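Side-chain contacts in halogenase PltM (Pseudomonas fluorescens, PDB 6BZN), which halogenates phenolic compounds as a flavin-dependent enzyme of unusually broad substrate range, and can use more than one halide: residues A[27-32]-A[197-202]; A[63-68]-A[108-113]; A[84-89]-A[148-153]; A[127-132]-A[415-420]; A[165-170]-A[187-192]. One frame throughout, in Å; residues are numbered along the deposited sequence.

Interaction 1: A[27-32]-A[197-202]; sequences IIIGSG and SPLSRQ
Pro198 turns the CG corner of its ring toward Ile29, while its CA lies with Ser197 O over one face of the Arg201 guanidinium, 3.7 and 4.1 Å above that plane and both displaced toward the rim. The apolar corner faces strand 24-29, the first strand of the Rossmann-type nucleotide-binding fold, and the arginine stays on the helix's outer side. Arg201 contacts FAD in another structure of this protein.

The two side chains meet end-on, Ile29 CD1 standing 3.8 Å from Pro198 CG. The other branch also takes part, with Ile29 CG2 at 4.1 Å from Pro198 CG. Placing CG1 beside the backbone N and CG2 beside the carbonyl carbon (chi1 -54°) spreads the two branches of Ile29 over the proline corner. Leu199 adds a looser apolar neighbour, and its side chain continues onto Phe336 and Leu338 of the parallel sheet.

Just past Ile29 the strand runs into Gly30 and Gly32, consistent with the GxGxxG signature of dinucleotide-binding folds; the backbone of Gly30 adopts angles that call for glycine, and Gly32 occupies the N-cap position of helix 33-44. The opposing helix begins after Ser197, which occupies its N-cap position. Its first turn is closed by the backbone bond from Arg201 N to Ser197 O, 3.1 Å long.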
# COMPACT_ATOMS: atom_id res chain seq x y z
N ILE A 27 4.97 -3.12 23.85
CA ILE A 27 4.02 -2.02 23.66
C ILE A 27 3.97 -1.71 22.17
O ILE A 27 5.01 -1.65 21.48
CB ILE A 27 4.41 -0.79 24.50
CG1 ILE A 27 4.14 -1.08 25.97
CG2 ILE A 27 3.61 0.44 24.08
CD1 ILE A 27 4.86 -0.16 26.94
N ILE A 28 2.75 -1.53 21.66
CA ILE A 28 2.51 -1.20 20.27
C ILE A 28 1.78 0.14 20.23
O ILE A 28 0.73 0.27 20.84
CB ILE A 28 1.65 -2.26 19.56
CG1 ILE A 28 2.39 -3.61 19.56
CG2 ILE A 28 1.37 -1.87 18.11
CD1 ILE A 28 1.55 -4.77 19.10
N ILE A 29 2.35 1.12 19.54
CA ILE A 29 1.70 2.41 19.34
C ILE A 29 0.90 2.34 18.03
O ILE A 29 1.48 2.09 16.97
CB ILE A 29 2.70 3.58 19.26
CG1 ILE A 29 3.62 3.61 20.49
CG2 ILE A 29 1.95 4.91 19.19
CD1 ILE A 29 4.90 4.36 20.21
N GLY A 30 -0.41 2.56 18.12
CA GLY A 30 -1.32 2.54 16.97
C GLY A 30 -2.20 1.30 16.96
O GLY A 30 -1.71 0.17 17.05
N SER A 31 -3.51 1.49 16.85
CA SER A 31 -4.46 0.39 16.91
C SER A 31 -5.16 0.21 15.56
O SER A 31 -6.23 -0.41 15.53
CB SER A 31 -5.49 0.65 18.01
OG SER A 31 -6.31 1.78 17.69
N GLY A 32 -4.57 0.74 14.48
CA GLY A 32 -5.03 0.50 13.12
C GLY A 32 -4.63 -0.91 12.70
O GLY A 32 -4.10 -1.68 13.49
N SER A 197 4.02 9.08 13.92
CA SER A 197 4.97 8.25 14.68
C SER A 197 5.72 9.06 15.77
O SER A 197 6.60 9.86 15.43
CB SER A 197 5.96 7.60 13.71
OG SER A 197 7.10 7.07 14.38
N PRO A 198 5.38 8.87 17.06
CA PRO A 198 6.05 9.65 18.13
C PRO A 198 7.49 9.19 18.40
O PRO A 198 8.31 10.00 18.89
CB PRO A 198 5.15 9.40 19.34
CG PRO A 198 4.65 8.01 19.12
CD PRO A 198 4.44 7.88 17.63
N LEU A 199 7.79 7.93 18.08
CA LEU A 199 9.16 7.45 18.08
C LEU A 199 9.92 8.06 16.96
O LEU A 199 11.07 8.42 17.14
CB LEU A 199 9.26 5.92 17.94
CG LEU A 199 9.08 5.12 19.22
CD1 LEU A 199 9.16 3.66 18.89
CD2 LEU A 199 10.15 5.49 20.24
N SER A 200 9.31 8.17 15.78
CA SER A 200 10.00 8.79 14.68
C SER A 200 10.38 10.22 15.05
O SER A 200 11.52 10.61 14.83
CB SER A 200 9.19 8.77 13.38
OG SER A 200 9.88 9.48 12.36
N ARG A 201 9.44 10.97 15.62
CA ARG A 201 9.72 12.37 16.00
C ARG A 201 10.85 12.43 17.02
O ARG A 201 11.79 13.21 16.86
CB ARG A 201 8.46 13.08 16.54
CG ARG A 201 7.35 13.26 15.51
CD ARG A 201 6.26 14.21 16.00
NE ARG A 201 5.69 13.76 17.28
CZ ARG A 201 4.51 13.16 17.47
NH1 ARG A 201 3.66 12.90 16.47
NH2 ARG A 201 4.16 12.82 18.71
N GLN A 202 10.80 11.58 18.05
CA GLN A 202 11.78 11.69 19.13
C GLN A 202 13.16 11.12 18.77
O GLN A 202 14.17 11.51 19.35
CB GLN A 202 11.23 11.07 20.41
CG GLN A 202 11.49 9.59 20.60
CD GLN A 202 10.86 9.06 21.87
OE1 GLN A 202 9.76 9.46 22.24
NE2 GLN A 202 11.57 8.17 22.57

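Interaction 2: A[63-68]-A[108-113]; sequences GEAATP and LGFSFA
The FAD-site loop 63-68, which leads into helix 68-81, is met by Phe110 projecting from strand 109-114 of the mixed sheet. The outer end of the ring does the touching: Phe110 CZ lies 3.8 Å from Thr67 CG2, and Phe110 CE1 lies 4.2 Å from Ala65 CB. Both methyl groups approach the ring obliquely. Phe110 carries CG beside its backbone N (chi1 -78°), a setting that sends the ring across to the loop.

Thr67 divides its two branches between two tasks. With chi1 at 46°, CG2 is left to the phenylalanine while OG1 caps a backbone N at the start of the following helix, and Ser70 OG bonds the backbone N of Thr67. The loop backbone is also held by Ala65 O bonded to Ser351 OG and by Ala66 O bonded to Lys107 NZ. Phe110 also meets His250 edge-to-face.

Ala65 contacts FAD in another structure of the protein, and here a glycerol molecule, probably from the crystallisation liquor, bonds its backbone N. The contact with the strand is purely van der Waals: small methyl groups rest on an aromatic end, while Ala65 O and Ala66 O bond elsewhere and Ala65 N meets the glycerol.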
# COMPACT_ATOMS: atom_id res chain seq x y z
N GLY A 63 -5.91 4.10 2.28
CA GLY A 63 -5.09 2.89 2.18
C GLY A 63 -6.05 1.74 1.96
O GLY A 63 -6.20 0.87 2.79
N GLU A 64 -6.71 1.78 0.81
CA GLU A 64 -7.92 0.99 0.58
C GLU A 64 -7.79 -0.08 -0.49
O GLU A 64 -8.55 -1.06 -0.46
CB GLU A 64 -9.07 1.94 0.23
CG GLU A 64 -9.37 2.94 1.35
CD GLU A 64 -10.02 4.23 0.90
OE1 GLU A 64 -9.52 4.86 -0.06
OE2 GLU A 64 -11.00 4.65 1.56
N ALA A 65 -6.86 0.07 -1.42
CA ALA A 65 -6.79 -0.85 -2.55
C ALA A 65 -5.90 -2.02 -2.20
O ALA A 65 -4.68 -1.88 -2.09
CB ALA A 65 -6.27 -0.13 -3.79
N ALA A 66 -6.51 -3.18 -2.00
CA ALA A 66 -5.74 -4.39 -1.80
C ALA A 66 -5.06 -4.77 -3.12
O ALA A 66 -5.45 -4.29 -4.19
CB ALA A 66 -6.63 -5.53 -1.31
N THR A 67 -4.04 -5.61 -3.01
CA THR A 67 -3.28 -6.09 -4.17
C THR A 67 -3.11 -7.60 -4.07
O THR A 67 -3.36 -8.18 -3.01
CB THR A 67 -1.88 -5.48 -4.20
OG1 THR A 67 -1.31 -5.56 -2.89
CG2 THR A 67 -1.94 -4.04 -4.65
N PRO A 68 -2.68 -8.25 -5.16
CA PRO A 68 -2.35 -9.68 -5.01
C PRO A 68 -1.35 -9.93 -3.90
O PRO A 68 -1.53 -10.85 -3.13
CB PRO A 68 -1.80 -10.07 -6.39
CG PRO A 68 -2.31 -9.04 -7.32
CD PRO A 68 -2.55 -7.78 -6.55
N LEU A 108 -11.33 -6.12 -9.55
CA LEU A 108 -10.90 -7.17 -10.46
C LEU A 108 -9.60 -6.80 -11.14
O LEU A 108 -9.12 -7.54 -12.01
CB LEU A 108 -11.99 -7.43 -11.48
CG LEU A 108 -13.33 -7.82 -10.87
CD1 LEU A 108 -14.40 -7.94 -11.95
CD2 LEU A 108 -13.21 -9.11 -10.07
N GLY A 109 -9.01 -5.66 -10.74
CA GLY A 109 -7.73 -5.21 -11.25
C GLY A 109 -7.53 -3.72 -11.04
O GLY A 109 -8.38 -3.04 -10.46
N PHE A 110 -6.37 -3.25 -11.48
CA PHE A 110 -6.07 -1.81 -11.56
C PHE A 110 -6.37 -1.37 -12.99
O PHE A 110 -5.99 -2.05 -13.94
CB PHE A 110 -4.58 -1.53 -11.27
CG PHE A 110 -4.19 -1.55 -9.79
CD1 PHE A 110 -5.11 -1.61 -8.74
CD2 PHE A 110 -2.84 -1.42 -9.45
CE1 PHE A 110 -4.69 -1.58 -7.41
CE2 PHE A 110 -2.42 -1.41 -8.11
CZ PHE A 110 -3.35 -1.48 -7.09
N SER A 111 -7.06 -0.24 -13.15
CA SER A 111 -7.29 0.33 -14.46
C SER A 111 -6.76 1.76 -14.49
O SER A 111 -6.74 2.46 -13.46
CB SER A 111 -8.77 0.31 -14.83
OG SER A 111 -9.53 1.07 -13.91
N PHE A 112 -6.31 2.17 -15.67
CA PHE A 112 -5.68 3.47 -15.86
C PHE A 112 -6.28 4.11 -17.10
O PHE A 112 -6.26 3.50 -18.15
CB PHE A 112 -4.16 3.32 -16.03
CG PHE A 112 -3.49 2.65 -14.86
CD1 PHE A 112 -3.43 1.26 -14.78
CD2 PHE A 112 -2.98 3.40 -13.82
CE1 PHE A 112 -2.83 0.64 -13.70
CE2 PHE A 112 -2.39 2.78 -12.72
CZ PHE A 112 -2.30 1.41 -12.66
N ALA A 113 -6.82 5.33 -16.96
CA ALA A 113 -7.34 6.09 -18.09
C ALA A 113 -6.61 7.42 -18.14
O ALA A 113 -6.52 8.12 -17.13
CB ALA A 113 -8.83 6.33 -17.92

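Interaction 3: A[84-89]-A[148-153]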
# COMPACT_ATOMS: atom_id res chain seq x y z
N PRO A 84 -6.98 -17.90 11.78
CA PRO A 84 -7.82 -17.89 10.57
C PRO A 84 -8.48 -16.56 10.17
O PRO A 84 -8.60 -16.29 8.97
CB PRO A 84 -8.92 -18.90 10.91
CG PRO A 84 -8.31 -19.83 11.87
CD PRO A 84 -7.24 -19.08 12.62
N GLU A 85 -8.92 -15.76 11.14
CA GLU A 85 -9.65 -14.52 10.83
C GLU A 85 -8.82 -13.51 10.06
O GLU A 85 -9.38 -12.69 9.36
CB GLU A 85 -10.25 -13.84 12.09
CG GLU A 85 -11.51 -14.53 12.62
CD GLU A 85 -12.29 -13.69 13.63
OE1 GLU A 85 -11.69 -12.86 14.35
OE2 GLU A 85 -13.54 -13.88 13.69
N ILE A 86 -7.50 -13.58 10.19
CA ILE A 86 -6.63 -12.69 9.42
C ILE A 86 -6.81 -12.97 7.91
O ILE A 86 -6.88 -12.02 7.12
CB ILE A 86 -5.16 -12.79 9.87
CG1 ILE A 86 -5.01 -12.25 11.29
CG2 ILE A 86 -4.25 -11.99 8.94
CD1 ILE A 86 -3.62 -12.40 11.86
N ALA A 87 -6.91 -14.24 7.51
CA ALA A 87 -7.07 -14.59 6.09
C ALA A 87 -8.40 -14.09 5.51
O ALA A 87 -8.47 -13.78 4.33
CB ALA A 87 -6.93 -16.10 5.85
N TYR A 88 -9.44 -13.99 6.33
CA TYR A 88 -10.71 -13.38 5.88
C TYR A 88 -10.52 -12.02 5.22
O TYR A 88 -11.17 -11.72 4.21
CB TYR A 88 -11.70 -13.20 7.04
CG TYR A 88 -12.18 -14.47 7.68
CD1 TYR A 88 -11.98 -15.71 7.07
CD2 TYR A 88 -12.90 -14.43 8.87
CE1 TYR A 88 -12.43 -16.88 7.66
CE2 TYR A 88 -13.37 -15.60 9.45
CZ TYR A 88 -13.12 -16.81 8.84
OH TYR A 88 -13.57 -17.99 9.36
N LEU A 89 -9.60 -11.23 5.76
CA LEU A 89 -9.37 -9.88 5.28
C LEU A 89 -8.77 -9.83 3.88
O LEU A 89 -8.76 -8.77 3.27
CB LEU A 89 -8.49 -9.11 6.29
CG LEU A 89 -9.09 -9.00 7.69
CD1 LEU A 89 -8.10 -8.33 8.64
CD2 LEU A 89 -10.42 -8.25 7.67
N LEU A 148 -8.65 -4.98 15.19
CA LEU A 148 -8.43 -4.80 16.63
C LEU A 148 -9.16 -5.87 17.43
O LEU A 148 -8.65 -6.36 18.43
CB LEU A 148 -8.87 -3.42 17.10
CG LEU A 148 -8.61 -3.12 18.58
CD1 LEU A 148 -7.14 -3.26 18.95
CD2 LEU A 148 -9.09 -1.72 18.91
N MET A 149 -10.38 -6.21 17.02
CA MET A 149 -11.12 -7.26 17.71
C MET A 149 -10.36 -8.59 17.67
O MET A 149 -10.35 -9.32 18.67
CB MET A 149 -12.52 -7.42 17.16
CG MET A 149 -13.41 -6.21 17.38
SD MET A 149 -14.94 -6.40 16.44
CE MET A 149 -15.55 -4.70 16.45
N ILE A 150 -9.67 -8.90 16.57
CA ILE A 150 -8.82 -10.10 16.52
C ILE A 150 -7.79 -10.06 17.66
O ILE A 150 -7.65 -11.03 18.40
CB ILE A 150 -8.05 -10.27 15.19
CG1 ILE A 150 -9.02 -10.34 14.00
CG2 ILE A 150 -7.19 -11.53 15.25
CD1 ILE A 150 -8.38 -10.46 12.64
N ALA A 151 -7.08 -8.94 17.77
CA ALA A 151 -6.05 -8.79 18.80
C ALA A 151 -6.61 -8.94 20.21
O ALA A 151 -6.02 -9.64 21.05
CB ALA A 151 -5.37 -7.45 18.67
N LEU A 152 -7.73 -8.27 20.47
CA LEU A 152 -8.36 -8.31 21.80
C LEU A 152 -8.78 -9.72 22.19
O LEU A 152 -8.62 -10.14 23.35
CB LEU A 152 -9.59 -7.39 21.83
CG LEU A 152 -9.27 -5.90 21.74
CD1 LEU A 152 -10.52 -5.06 21.48
CD2 LEU A 152 -8.60 -5.44 23.03
N LYS A 153 -9.32 -10.46 21.23
CA LYS A 153 -9.78 -11.83 21.48
C LYS A 153 -8.61 -12.79 21.75
O LYS A 153 -8.80 -13.85 22.36
CB LYS A 153 -10.63 -12.33 20.32
CG LYS A 153 -11.99 -11.64 20.24
CD LYS A 153 -12.89 -12.20 19.15
CE LYS A 153 -12.31 -12.00 17.77
NZ LYS A 153 -13.18 -12.65 16.75
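Lys153 reaches over to Glu85 in a salt bridge, its NZ 2.8 Å from Glu85 OE1. The ammonium group comes in on the syn side of that oxygen, 28° out of the carboxylate plane, and Glu85 OE2 is farther from Lys153 NZ, at 3.3 Å. The two chains cross at about a right angle: Glu85 runs out extended beyond CG, whereas Lys153 bends at chi3 (-64°) to bring its tip to the acid.

Beneath this ion pair lies Ile150. Its CG1 is 3.7 Å from Glu85 OE1, and its CD1 sits 3.9 Å from Glu85 CB, wedged against the base of the acid. The same CD1 meets Ile86 CG1 at 4.0 Å, so that one methyl group serves both neighbours. A lysine in place of Glu85 would probably leave the ammonium of Lys153 without its mate and set two positive charges against each other above Ile150.

The charged pair occupies the more exposed side of the contact, and the isoleucines its buried side. Helix 84-88, weakly bonded, and the end of helix 140-153 run antiparallel, at 179°, with axes 10.6 Å apart. Helix 33-44 receives Ile86 on Leu37 and Val41 and Ile150 on Ala40, while helix 68-81 covers Ile86 through Leu74 and Ser78.

Interaction 4: A[127-132]-A[415-420]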
# COMPACT_ATOMS: atom_id res chain seq x y z
N VAL A 127 -5.50 1.17 -19.97
CA VAL A 127 -4.93 -0.16 -19.75
C VAL A 127 -5.55 -0.71 -18.47
O VAL A 127 -5.83 0.05 -17.53
CB VAL A 127 -3.38 -0.20 -19.67
CG1 VAL A 127 -2.75 0.17 -21.00
CG2 VAL A 127 -2.83 0.71 -18.57
N ALA A 128 -5.79 -2.01 -18.44
CA ALA A 128 -6.36 -2.65 -17.27
C ALA A 128 -6.03 -4.14 -17.29
O ALA A 128 -6.75 -4.91 -17.91
CB ALA A 128 -7.87 -2.43 -17.21
N PRO A 129 -4.94 -4.54 -16.62
CA PRO A 129 -4.63 -5.97 -16.58
C PRO A 129 -5.46 -6.65 -15.49
O PRO A 129 -5.31 -6.31 -14.34
CB PRO A 129 -3.14 -6.01 -16.25
CG PRO A 129 -2.82 -4.68 -15.63
CD PRO A 129 -3.89 -3.71 -16.02
N PRO A 130 -6.35 -7.59 -15.86
CA PRO A 130 -7.24 -8.14 -14.84
C PRO A 130 -6.62 -9.19 -13.92
O PRO A 130 -5.65 -9.86 -14.29
CB PRO A 130 -8.39 -8.74 -15.65
CG PRO A 130 -7.88 -8.95 -17.01
CD PRO A 130 -6.65 -8.12 -17.21
N LEU A 131 -7.20 -9.31 -12.74
CA LEU A 131 -6.87 -10.39 -11.80
C LEU A 131 -7.65 -11.64 -12.19
O LEU A 131 -8.65 -11.56 -12.90
CB LEU A 131 -7.26 -9.98 -10.38
CG LEU A 131 -6.68 -8.66 -9.85
CD1 LEU A 131 -7.39 -8.26 -8.58
CD2 LEU A 131 -5.18 -8.77 -9.65
N LYS A 132 -7.21 -12.78 -11.69
CA LYS A 132 -8.00 -14.02 -11.81
C LYS A 132 -9.00 -14.10 -10.66
O LYS A 132 -10.18 -14.41 -10.90
CB LYS A 132 -7.08 -15.25 -11.82
CG LYS A 132 -7.57 -16.39 -12.71
CD LYS A 132 -7.30 -16.12 -14.18
CE LYS A 132 -7.58 -17.35 -15.04
NZ LYS A 132 -7.08 -17.21 -16.43
N VAL A 415 3.49 1.51 -22.32
CA VAL A 415 4.74 0.76 -22.29
C VAL A 415 5.24 0.62 -20.84
O VAL A 415 5.57 -0.48 -20.39
CB VAL A 415 5.84 1.37 -23.18
CG1 VAL A 415 7.08 0.51 -23.13
CG2 VAL A 415 5.38 1.47 -24.64
N TRP A 416 5.27 1.74 -20.13
CA TRP A 416 5.77 1.76 -18.75
C TRP A 416 5.04 0.81 -17.80
O TRP A 416 5.69 0.14 -16.99
CB TRP A 416 5.79 3.19 -18.18
CG TRP A 416 6.02 3.20 -16.70
CD1 TRP A 416 5.08 3.38 -15.74
CD2 TRP A 416 7.24 2.94 -16.02
NE1 TRP A 416 5.65 3.31 -14.49
CE2 TRP A 416 6.98 3.03 -14.64
CE3 TRP A 416 8.55 2.67 -16.44
CZ2 TRP A 416 7.97 2.85 -13.67
CZ3 TRP A 416 9.54 2.50 -15.48
CH2 TRP A 416 9.23 2.59 -14.11
N HIS A 417 3.72 0.74 -17.89
CA HIS A 417 2.95 -0.04 -16.91
C HIS A 417 3.33 -1.52 -16.91
O HIS A 417 3.20 -2.18 -15.89
CB HIS A 417 1.43 0.19 -17.02
CG HIS A 417 0.68 -0.87 -17.76
ND1 HIS A 417 0.67 -0.96 -19.13
CD2 HIS A 417 -0.16 -1.84 -17.32
CE1 HIS A 417 -0.11 -1.96 -19.51
NE2 HIS A 417 -0.63 -2.51 -18.42
N ARG A 418 3.86 -2.02 -18.03
CA ARG A 418 4.33 -3.40 -18.13
C ARG A 418 5.57 -3.67 -17.29
O ARG A 418 5.80 -4.81 -16.92
CB ARG A 418 4.60 -3.77 -19.60
CG ARG A 418 3.35 -3.72 -20.45
CD ARG A 418 3.56 -2.99 -21.78
NE ARG A 418 2.26 -2.70 -22.37
CZ ARG A 418 1.48 -3.57 -23.02
NH1 ARG A 418 1.88 -4.82 -23.25
NH2 ARG A 418 0.29 -3.19 -23.44
N VAL A 419 6.36 -2.64 -16.99
CA VAL A 419 7.50 -2.77 -16.07
C VAL A 419 6.99 -3.04 -14.64
O VAL A 419 7.39 -4.01 -13.99
CB VAL A 419 8.42 -1.52 -16.13
CG1 VAL A 419 9.54 -1.58 -15.10
CG2 VAL A 419 9.00 -1.37 -17.53
N TRP A 420 6.05 -2.23 -14.18
CA TRP A 420 5.36 -2.49 -12.91
C TRP A 420 4.67 -3.86 -12.91
O TRP A 420 4.83 -4.65 -11.98
CB TRP A 420 4.32 -1.40 -12.61
CG TRP A 420 3.30 -1.84 -11.60
CD1 TRP A 420 3.49 -1.96 -10.25
CD2 TRP A 420 1.97 -2.25 -11.86
NE1 TRP A 420 2.34 -2.43 -9.66
CE2 TRP A 420 1.39 -2.62 -10.63
CE3 TRP A 420 1.19 -2.35 -13.03
CZ2 TRP A 420 0.08 -3.07 -10.52
CZ3 TRP A 420 -0.11 -2.80 -12.93
CH2 TRP A 420 -0.66 -3.16 -11.68
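Val127 sits squarely over one face of the His417 imidazole, where strand 126-131, at the edge of the seven-stranded mixed sheet, packs against the long helix 410-441. This is a CH-pi contact: Val127 CG2 stands 3.7 Å from the ring centroid and only 1° off the ring normal. The valine's first torsion (chi1 -66°) puts CG2 between the backbone N and the carbonyl carbon, directed at the ring centre, and sends CG1 to the rim, 3.7 Å from His417 CE1. Phe410, Trp413 and Asn414 of the same helix also touch Val127.

The polar partner of His417 ND1 lies within its own helix: the backbone O of Asn414, about one turn earlier. This hydrogen bond would restrain rotation of the imidazole and keep its face turned to the valine. Replacing His417 by alanine would probably leave Val127 CG2 without the ring it rests on and Asn414 O without its side-chain donor. Asn414 has a second role, as its OD1 accepts from Arg418 NH2.

The remaining contacts are van der Waals and made at ring edges. Trp420, whose ring stacks with Phe350, offers a ring edge to the strand, as does the histidine. Pro129 CG lies near both ring planes, 4.2 Å from His417 NE2 and 4.3 Å from Trp420 CZ3.

Interaction 5: A[165-170]-A[187-192]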
# COMPACT_ATOMS: atom_id res chain seq x y z
N GLU A 165 2.87 10.80 27.23
CA GLU A 165 3.65 11.94 27.70
C GLU A 165 5.13 11.83 27.39
O GLU A 165 5.77 12.83 27.09
CB GLU A 165 3.43 12.14 29.19
CG GLU A 165 1.97 12.43 29.51
CD GLU A 165 1.78 13.24 30.77
OE1 GLU A 165 0.83 14.06 30.80
OE2 GLU A 165 2.57 13.04 31.73
N SER A 166 5.68 10.63 27.48
CA SER A 166 7.06 10.38 27.06
C SER A 166 7.31 8.90 26.85
O SER A 166 6.59 8.05 27.39
CB SER A 166 8.04 10.90 28.12
OG SER A 166 7.81 10.22 29.34
N ILE A 167 8.32 8.60 26.05
CA ILE A 167 8.77 7.24 25.82
C ILE A 167 10.26 7.19 26.13
O ILE A 167 11.05 7.86 25.46
CB ILE A 167 8.52 6.79 24.36
CG1 ILE A 167 7.03 6.88 24.02
CG2 ILE A 167 9.01 5.37 24.14
CD1 ILE A 167 6.71 6.78 22.54
N SER A 168 10.63 6.43 27.16
CA SER A 168 12.03 6.29 27.55
C SER A 168 12.57 4.97 27.06
O SER A 168 11.95 3.93 27.27
CB SER A 168 12.18 6.41 29.08
OG SER A 168 11.77 7.70 29.49
N LEU A 169 13.71 5.01 26.40
CA LEU A 169 14.34 3.81 25.87
C LEU A 169 15.59 3.56 26.71
O LEU A 169 16.53 4.35 26.68
CB LEU A 169 14.69 4.00 24.40
CG LEU A 169 13.52 4.30 23.46
CD1 LEU A 169 14.05 4.75 22.10
CD2 LEU A 169 12.61 3.08 23.31
N ASN A 170 15.59 2.48 27.48
CA ASN A 170 16.65 2.21 28.46
C ASN A 170 17.37 0.95 28.03
O ASN A 170 16.90 0.26 27.14
CB ASN A 170 16.05 2.02 29.86
CG ASN A 170 15.03 3.10 30.21
OD1 ASN A 170 13.86 2.81 30.54
ND2 ASN A 170 15.46 4.36 30.15
N ALA A 187 9.56 -4.74 27.36
CA ALA A 187 10.87 -5.08 26.82
C ALA A 187 11.16 -4.38 25.49
O ALA A 187 12.33 -4.21 25.13
CB ALA A 187 11.00 -6.59 26.66
N PHE A 188 10.11 -4.00 24.76
CA PHE A 188 10.24 -3.57 23.36
C PHE A 188 9.03 -2.73 22.95
O PHE A 188 7.91 -2.97 23.44
CB PHE A 188 10.29 -4.82 22.48
CG PHE A 188 10.85 -4.60 21.09
CD1 PHE A 188 12.20 -4.38 20.90
CD2 PHE A 188 10.03 -4.72 19.97
CE1 PHE A 188 12.74 -4.23 19.63
CE2 PHE A 188 10.56 -4.59 18.69
CZ PHE A 188 11.91 -4.34 18.52
N ILE A 189 9.25 -1.77 22.07
CA ILE A 189 8.16 -0.91 21.58
C ILE A 189 8.12 -0.93 20.05
O ILE A 189 9.14 -0.79 19.39
CB ILE A 189 8.22 0.53 22.18
CG1 ILE A 189 6.99 1.34 21.78
CG2 ILE A 189 9.49 1.29 21.80
CD1 ILE A 189 6.69 2.48 22.74
N ILE A 190 6.93 -1.15 19.51
CA ILE A 190 6.71 -1.15 18.06
C ILE A 190 5.86 0.06 17.71
O ILE A 190 4.77 0.23 18.25
CB ILE A 190 6.01 -2.44 17.60
CG1 ILE A 190 6.93 -3.62 17.89
CG2 ILE A 190 5.69 -2.39 16.10
CD1 ILE A 190 6.26 -4.97 17.74
N ASP A 191 6.36 0.91 16.82
CA ASP A 191 5.60 2.05 16.35
C ASP A 191 4.81 1.64 15.11
O ASP A 191 5.36 1.55 14.00
CB ASP A 191 6.50 3.24 16.02
CG ASP A 191 5.71 4.53 15.86
OD1 ASP A 191 4.51 4.50 15.51
OD2 ASP A 191 6.31 5.60 16.12
N ALA A 192 3.51 1.46 15.31
CA ALA A 192 2.58 1.08 14.25
C ALA A 192 1.70 2.26 13.86
O ALA A 192 0.64 2.08 13.26
CB ALA A 192 1.72 -0.10 14.72
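Two sheets of the nucleotide-binding region meet here: strand 164-170, on the edge of a three-stranded antiparallel sheet, lies over strand 188-191 of the five-stranded parallel sheet typical of a Rossmann-type fold. No hydrogen bond joins the two segments; the layers are held through side chains centred on Ile189.

Ile189 uses its two branches for two partners. Its CD1 lies 4.0 Å from Ile167 CG2, the side chains crossing obliquely, and its CG2 lies 3.9 Å from Leu169 CD2, there at about a right angle. This division follows from the first torsion: CG1 is anti to the backbone N (chi1 -173°) and carries CD1 toward Ile167, while CG2 stands between N and the carbonyl carbon and serves Leu169. The leucine does not start out toward Ile189, but its CD2 ends up against it.

Other apolar groups close round the trio. Val174 of the neighbouring strand touches both Ile167 and Leu169, Val176 touches Ile189, and Leu199 of helix 198-203 reaches Ile167 and Ile189. Near the start of strand 164-170, Glu165 and Ser166 both face Ala177 in a classic beta bulge.

With only branched aliphatic carbons meeting between the layers, the joint depends on shape and burial, and backbone bonding goes elsewhere, as in Ser168 with Glu175 within its sheet and Ile167 O with Gln202 NE2 of the helix.

In the fold
Interactions 1 and 5 lie side by side, their centres 8 Å apart, and share the parallel sheet: strands 24-29 and 188-191 are neighbours in it, and Ile29 O and Ala192 N probably bond. Interactions 2 and 4 form a second pair on the mixed sheet, where strands 109-114 and 126-131 adjoin and Phe110 also touches Trp420. These four are largely buried and have no hydrogen bond between their segments, with aromatic rings central in the mixed-sheet pair and aliphatic groups in the other. Interaction 3 differs, joining two helices nearer the surface and adding a salt bridge to its isoleucine packing. Interactions 4 and 5 are farthest apart, about 42 Å between centres.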